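Local structure of A putative transcriptional regulator (Rhodococcus sp., 2HKU) at residues Asp23-Ala28 against Asn54-Tyr59; Ala73-Ala78 against Arg136-Ser141. The protein probably acts as a TetR-family transcriptional regulator that binds DNA in cis-regulatory regions through its helix-turn-helix domain. All blocks are in the same frame, centred on the assembly; numbering follows the deposited sequence.

How the contacts relate
Contact 1 lies in the DNA-binding end of the chain and contact 2 nearer its middle, about 22 Å away between centres. Both are partly buried, apolar and without a hydrogen bond across them, and in each a buried leucine loses the most surface to the other segment. They share no helix: in contact 1 segments of helices 21-36 and 53-60 meet at 100°, whereas in contact 2 segments of helix 63-87 and helix 125-152 run almost parallel. Beside its buried leucine-valine pair, contact 1 has partly exposed glutamine and tyrosine; contact 2 has a leucine-threonine pair on its more exposed side. Phe26 CZ packs on Ala73 CB at 3.6 Å, tying the two regions directly together.

Contact 1. Residues Asp23-Ala28 against Asn54-Tyr59; sequences DALFTA and NQVTYY
Leu25 reaches from helix 21-36 to helix 53-60 and meets Val56 in the tight part of the contact, where Leu25 CD2 lies 3.6 Å from Val56 CG2. Its other methyl, CD1, touches the same CG2 at 3.9 Å, so the leucine fork straddles a single branch of the valine. The first torsion of Val56 explains the choice of branch: CG1 stands anti to the backbone N (chi1 -180°), leaving CG2 beside that nitrogen to meet the leucine. Both residues are buried. A branched leucine suits the place because the segment axes remain 10.8 Å apart at closest approach, too far for short side chains to bridge, while valine, branched at CB, offers one methyl to the leucine fork and also packs on Ile42 and Cys46. Ile45, on the same helix 42-49, touches Leu25 and adds to this apolar cluster.

The other side is looser and partly exposed. Leu25 CD1 approaches the first carbon of the Gln55 side chain, CB, at 4.0 Å, so the glutamine contributes aliphatic surface here, while its amide oxygen OE1 turns back to accept a hydrogen bond from His52 N. Tyr59 is touched still more lightly, its CD2 being 4.4 Å from Leu25 CD1, and Tyr58 CD2 lies over the outer part of one face of its ring. Such amphipathic residues suit a boundary, offering carbon to the leucine and polar groups beyond it.

The two segments cross at -100°, which confines the meeting to a small patch centred on Leu25. Helix 53-60 closes the predicted helix-turn-helix motif, and in TetR relatives the corresponding helix is the recognition helix. With no hydrogen bond between the segments, its seating against helix 21-36 here rests on apolar fit, leaving the polar end of Gln55 to be secured within its own motif.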
loop_
_atom_site.group_PDB
_atom_site.type_symbol
_atom_site.label_atom_id
_atom_site.label_comp_id
_atom_site.label_asym_id
_atom_site.label_seq_id
_atom_site.Cartn_x
_atom_site.Cartn_y
_atom_site.Cartn_z
ATOM N N ASP A 23 -15.770 20.056 15.795
ATOM C CA ASP A 23 -16.516 19.078 14.991
ATOM C C ASP A 23 -16.860 19.559 13.564
ATOM O O ASP A 23 -16.807 18.761 12.590
ATOM C CB ASP A 23 -17.801 18.581 15.684
ATOM C CG ASP A 23 -17.541 17.890 17.011
ATOM O OD1 ASP A 23 -16.466 17.262 17.205
ATOM O OD2 ASP A 23 -18.452 17.959 17.878
ATOM N N ALA A 24 -17.191 20.851 13.443
ATOM C CA ALA A 24 -17.505 21.430 12.134
ATOM C C ALA A 24 -16.285 21.308 11.192
ATOM O O ALA A 24 -16.411 20.929 10.040
ATOM C CB ALA A 24 -17.981 22.921 12.253
ATOM N N LEU A 25 -15.127 21.645 11.715
ATOM C CA LEU A 25 -13.841 21.543 10.983
ATOM C C LEU A 25 -13.530 20.098 10.541
ATOM O O LEU A 25 -13.243 19.799 9.349
ATOM C CB LEU A 25 -12.722 22.114 11.858
ATOM C CG LEU A 25 -12.590 23.630 11.789
ATOM C CD1 LEU A 25 -11.558 24.075 12.814
ATOM C CD2 LEU A 25 -12.137 24.079 10.389
ATOM N N PHE A 26 -13.717 19.200 11.503
ATOM C CA PHE A 26 -13.430 17.803 11.295
ATOM C C PHE A 26 -14.258 17.229 10.192
ATOM O O PHE A 26 -13.740 16.574 9.294
ATOM C CB PHE A 26 -13.523 17.010 12.595
ATOM C CG PHE A 26 -12.666 15.737 12.578
ATOM C CD1 PHE A 26 -11.323 15.790 12.927
ATOM C CD2 PHE A 26 -13.206 14.500 12.213
ATOM C CE1 PHE A 26 -10.546 14.641 12.925
ATOM C CE2 PHE A 26 -12.408 13.345 12.221
ATOM C CZ PHE A 26 -11.121 13.419 12.584
ATOM N N THR A 27 -15.567 17.502 10.219
ATOM C CA THR A 27 -16.474 17.052 9.174
ATOM C C THR A 27 -16.149 17.631 7.799
ATOM O O THR A 27 -16.172 16.916 6.841
ATOM C CB THR A 27 -17.976 17.375 9.586
ATOM O OG1 THR A 27 -18.269 16.601 10.767
ATOM C CG2 THR A 27 -18.970 17.010 8.497
ATOM N N ALA A 28 -15.898 18.940 7.706
ATOM C CA ALA A 28 -15.686 19.557 6.427
ATOM C C ALA A 28 -14.380 18.952 5.897
ATOM O O ALA A 28 -14.308 18.512 4.765
ATOM C CB ALA A 28 -15.533 21.025 6.604
ATOM N N ASN A 54 -8.178 30.749 12.100
ATOM C CA ASN A 54 -7.587 30.620 13.452
ATOM C C ASN A 54 -7.960 29.375 14.257
ATOM O O ASN A 54 -7.204 28.945 15.132
ATOM C CB ASN A 54 -7.991 31.809 14.323
ATOM C CG ASN A 54 -7.259 33.056 13.950
ATOM O OD1 ASN A 54 -6.091 33.000 13.527
ATOM N ND2 ASN A 54 -7.931 34.196 14.091
ATOM N N GLN A 55 -9.165 28.868 14.018
ATOM C CA GLN A 55 -9.673 27.731 14.759
ATOM C C GLN A 55 -8.892 26.469 14.346
ATOM O O GLN A 55 -8.688 25.571 15.163
ATOM C CB GLN A 55 -11.220 27.637 14.586
ATOM C CG GLN A 55 -11.842 29.021 14.918
ATOM C CD GLN A 55 -13.348 29.034 15.013
ATOM O OE1 GLN A 55 -14.056 29.295 14.019
ATOM N NE2 GLN A 55 -13.865 28.799 16.226
ATOM N N VAL A 56 -8.414 26.444 13.103
ATOM C CA VAL A 56 -7.562 25.354 12.667
ATOM C C VAL A 56 -6.265 25.248 13.479
ATOM O O VAL A 56 -5.927 24.175 13.988
ATOM C CB VAL A 56 -7.350 25.371 11.144
ATOM C CG1 VAL A 56 -6.454 24.213 10.704
ATOM C CG2 VAL A 56 -8.681 25.221 10.523
ATOM N N THR A 57 -5.583 26.370 13.666
ATOM C CA THR A 57 -4.356 26.350 14.457
ATOM C C THR A 57 -4.661 26.072 15.954
ATOM O O THR A 57 -3.915 25.331 16.603
ATOM C CB THR A 57 -3.392 27.556 14.165
ATOM O OG1 THR A 57 -3.838 28.721 14.824
ATOM C CG2 THR A 57 -3.354 27.881 12.711
ATOM N N TYR A 58 -5.784 26.613 16.449
ATOM C CA TYR A 58 -6.293 26.365 17.797
ATOM C C TYR A 58 -6.578 24.898 18.095
ATOM O O TYR A 58 -6.060 24.332 19.068
ATOM C CB TYR A 58 -7.601 27.135 17.993
ATOM C CG TYR A 58 -8.055 27.284 19.435
ATOM C CD1 TYR A 58 -7.173 27.735 20.443
ATOM C CD2 TYR A 58 -9.379 27.026 19.785
ATOM C CE1 TYR A 58 -7.609 27.901 21.772
ATOM C CE2 TYR A 58 -9.827 27.192 21.094
ATOM C CZ TYR A 58 -8.946 27.629 22.080
ATOM O OH TYR A 58 -9.418 27.778 23.376
ATOM N N TYR A 59 -7.434 24.295 17.279
ATOM C CA TYR A 59 -7.830 22.910 17.481
ATOM C C TYR A 59 -6.838 21.857 16.993
ATOM O O TYR A 59 -6.894 20.718 17.476
ATOM C CB TYR A 59 -9.230 22.667 16.939
ATOM C CG TYR A 59 -10.243 23.383 17.734
ATOM C CD1 TYR A 59 -10.427 23.084 19.109
ATOM C CD2 TYR A 59 -11.018 24.390 17.166
ATOM C CE1 TYR A 59 -11.378 23.769 19.892
ATOM C CE2 TYR A 59 -11.972 25.085 17.936
ATOM C CZ TYR A 59 -12.145 24.755 19.289
ATOM O OH TYR A 59 -13.078 25.439 20.022
#

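Contact 2. Residues Ala73-Ala78 against Arg136-Ser141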
loop_
_atom_site.group_PDB
_atom_site.type_symbol
_atom_site.label_atom_id
_atom_site.label_comp_id
_atom_site.label_asym_id
_atom_site.label_seq_id
_atom_site.Cartn_x
_atom_site.Cartn_y
_atom_site.Cartn_z
ATOM N N ALA A 73 -9.029 8.686 11.744
ATOM C CA ALA A 73 -10.514 8.504 12.013
ATOM C C ALA A 73 -11.250 7.875 10.858
ATOM O O ALA A 73 -11.988 6.906 11.035
ATOM C CB ALA A 73 -11.136 9.790 12.419
ATOM N N ALA A 74 -10.970 8.326 9.634
ATOM C CA ALA A 74 -11.546 7.684 8.426
ATOM C C ALA A 74 -11.279 6.226 8.278
ATOM O O ALA A 74 -12.176 5.431 8.061
ATOM C CB ALA A 74 -11.135 8.464 7.112
ATOM N N VAL A 75 -10.025 5.799 8.361
ATOM C CA VAL A 75 -9.763 4.394 8.261
ATOM C C VAL A 75 -10.273 3.536 9.454
ATOM O O VAL A 75 -10.626 2.365 9.272
ATOM C CB VAL A 75 -8.180 4.061 7.988
ATOM C CG1 VAL A 75 -7.320 4.199 9.316
ATOM C CG2 VAL A 75 -8.070 2.685 7.452
ATOM N N LEU A 76 -10.223 4.057 10.667
ATOM C CA LEU A 76 -10.819 3.387 11.824
ATOM C C LEU A 76 -12.327 3.190 11.654
ATOM O O LEU A 76 -12.877 2.125 11.946
ATOM C CB LEU A 76 -10.564 4.249 13.082
ATOM C CG LEU A 76 -9.072 4.119 13.504
ATOM C CD1 LEU A 76 -8.773 4.969 14.705
ATOM C CD2 LEU A 76 -8.850 2.743 13.853
ATOM N N ARG A 77 -12.963 4.247 11.191
ATOM C CA ARG A 77 -14.406 4.184 10.971
ATOM C C ARG A 77 -14.724 3.223 9.838
ATOM O O ARG A 77 -15.615 2.327 9.941
ATOM C CB ARG A 77 -14.931 5.608 10.771
ATOM C CG ARG A 77 -14.865 6.438 12.101
ATOM C CD ARG A 77 -15.849 7.623 12.074
ATOM N NE ARG A 77 -16.096 8.178 13.448
ATOM C CZ ARG A 77 -15.410 9.176 14.009
ATOM N NH1 ARG A 77 -14.419 9.770 13.359
ATOM N NH2 ARG A 77 -15.708 9.579 15.234
ATOM N N ALA A 78 -13.997 3.355 8.716
ATOM C CA ALA A 78 -14.056 2.283 7.646
ATOM C C ALA A 78 -13.838 0.876 8.100
ATOM O O ALA A 78 -14.567 -0.024 7.713
ATOM C CB ALA A 78 -13.078 2.589 6.488
ATOM N N ARG A 136 -1.739 -0.072 15.012
ATOM C CA ARG A 136 -1.883 -1.132 16.011
ATOM C C ARG A 136 -3.344 -1.459 16.244
ATOM O O ARG A 136 -3.679 -2.619 16.468
ATOM C CB ARG A 136 -1.364 -0.617 17.350
ATOM C CG ARG A 136 0.164 -0.708 17.396
ATOM C CD ARG A 136 0.795 -0.044 18.740
ATOM N NE ARG A 136 2.261 -0.330 18.774
ATOM C CZ ARG A 136 2.861 -1.495 18.998
ATOM N NH1 ARG A 136 2.167 -2.615 19.198
ATOM N NH2 ARG A 136 4.217 -1.560 19.031
ATOM N N THR A 137 -4.187 -0.434 16.274
ATOM C CA THR A 137 -5.674 -0.633 16.534
ATOM C C THR A 137 -6.321 -1.396 15.382
ATOM O O THR A 137 -7.199 -2.245 15.631
ATOM C CB THR A 137 -6.404 0.718 16.699
ATOM O OG1 THR A 137 -5.871 1.452 17.826
ATOM C CG2 THR A 137 -7.997 0.560 16.925
ATOM N N LEU A 138 -5.989 -1.032 14.107
ATOM C CA LEU A 138 -6.495 -1.792 12.937
ATOM C C LEU A 138 -6.059 -3.242 13.084
ATOM O O LEU A 138 -6.861 -4.167 12.898
ATOM C CB LEU A 138 -5.951 -1.237 11.607
ATOM C CG LEU A 138 -6.371 0.145 11.152
ATOM C CD1 LEU A 138 -5.754 0.706 9.856
ATOM C CD2 LEU A 138 -7.992 0.090 10.981
ATOM N N HIS A 139 -4.788 -3.463 13.419
ATOM C CA HIS A 139 -4.267 -4.830 13.535
ATOM C C HIS A 139 -4.853 -5.647 14.716
ATOM O O HIS A 139 -5.222 -6.832 14.543
ATOM C CB HIS A 139 -2.715 -4.788 13.671
ATOM C CG HIS A 139 -1.994 -4.348 12.408
ATOM N ND1 HIS A 139 -0.762 -3.733 12.423
ATOM C CD2 HIS A 139 -2.289 -4.534 11.103
ATOM C CE1 HIS A 139 -0.350 -3.514 11.181
ATOM N NE2 HIS A 139 -1.244 -4.019 10.359
ATOM N N SER A 140 -5.053 -4.987 15.860
ATOM C CA SER A 140 -5.809 -5.625 17.004
ATOM C C SER A 140 -7.234 -5.932 16.567
ATOM O O SER A 140 -7.785 -7.006 16.862
ATOM C CB SER A 140 -5.868 -4.652 18.237
ATOM O OG SER A 140 -4.541 -4.617 18.687
ATOM N N SER A 141 -7.823 -4.968 15.913
ATOM C CA SER A 141 -9.170 -5.105 15.505
ATOM C C SER A 141 -9.306 -6.338 14.577
ATOM O O SER A 141 -10.312 -7.041 14.648
ATOM C CB SER A 141 -9.730 -3.819 14.866
ATOM O OG SER A 141 -9.335 -3.772 13.478
#
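Helices 63-87 and 125-152 run side by side here, their segments only 5° from parallel and 10.5 Å apart at the axes, with the CA atoms of Leu76 and Leu138 6.8 Å apart. Leu138 fills the gap. Its CD1 sits 3.9 Å from both Val75 CG1 and Val75 CG2; chi1 of 77° puts CG1 between the backbone N and carbonyl carbon and CG2 anti to N, a rotamer in which both methyls reach the leucine. The second leucine branch, CD2, meets Leu76 CD2 at 4.0 Å. On the more exposed side Leu76 CD2 also touches Thr137 CG2 at 3.9 Å, the two side chains crossing at about a right angle. Threonine suits this border: its methyl joins the apolar surface while OG1 bonds to Asp133 O within its own helix. With an alanine at Leu138 both methyl branches would be gone, which is likely to leave a gap facing Val75 and Leu76 CD2 with only Thr137 across the contact.

Phe114 of helix 108-120 packs on both Val75 and Leu138, and Trp169 and Phe173 of helix 161-181 also touch Leu138, so the contact joins the helix 63-87 connector to the C-terminal helical bundle.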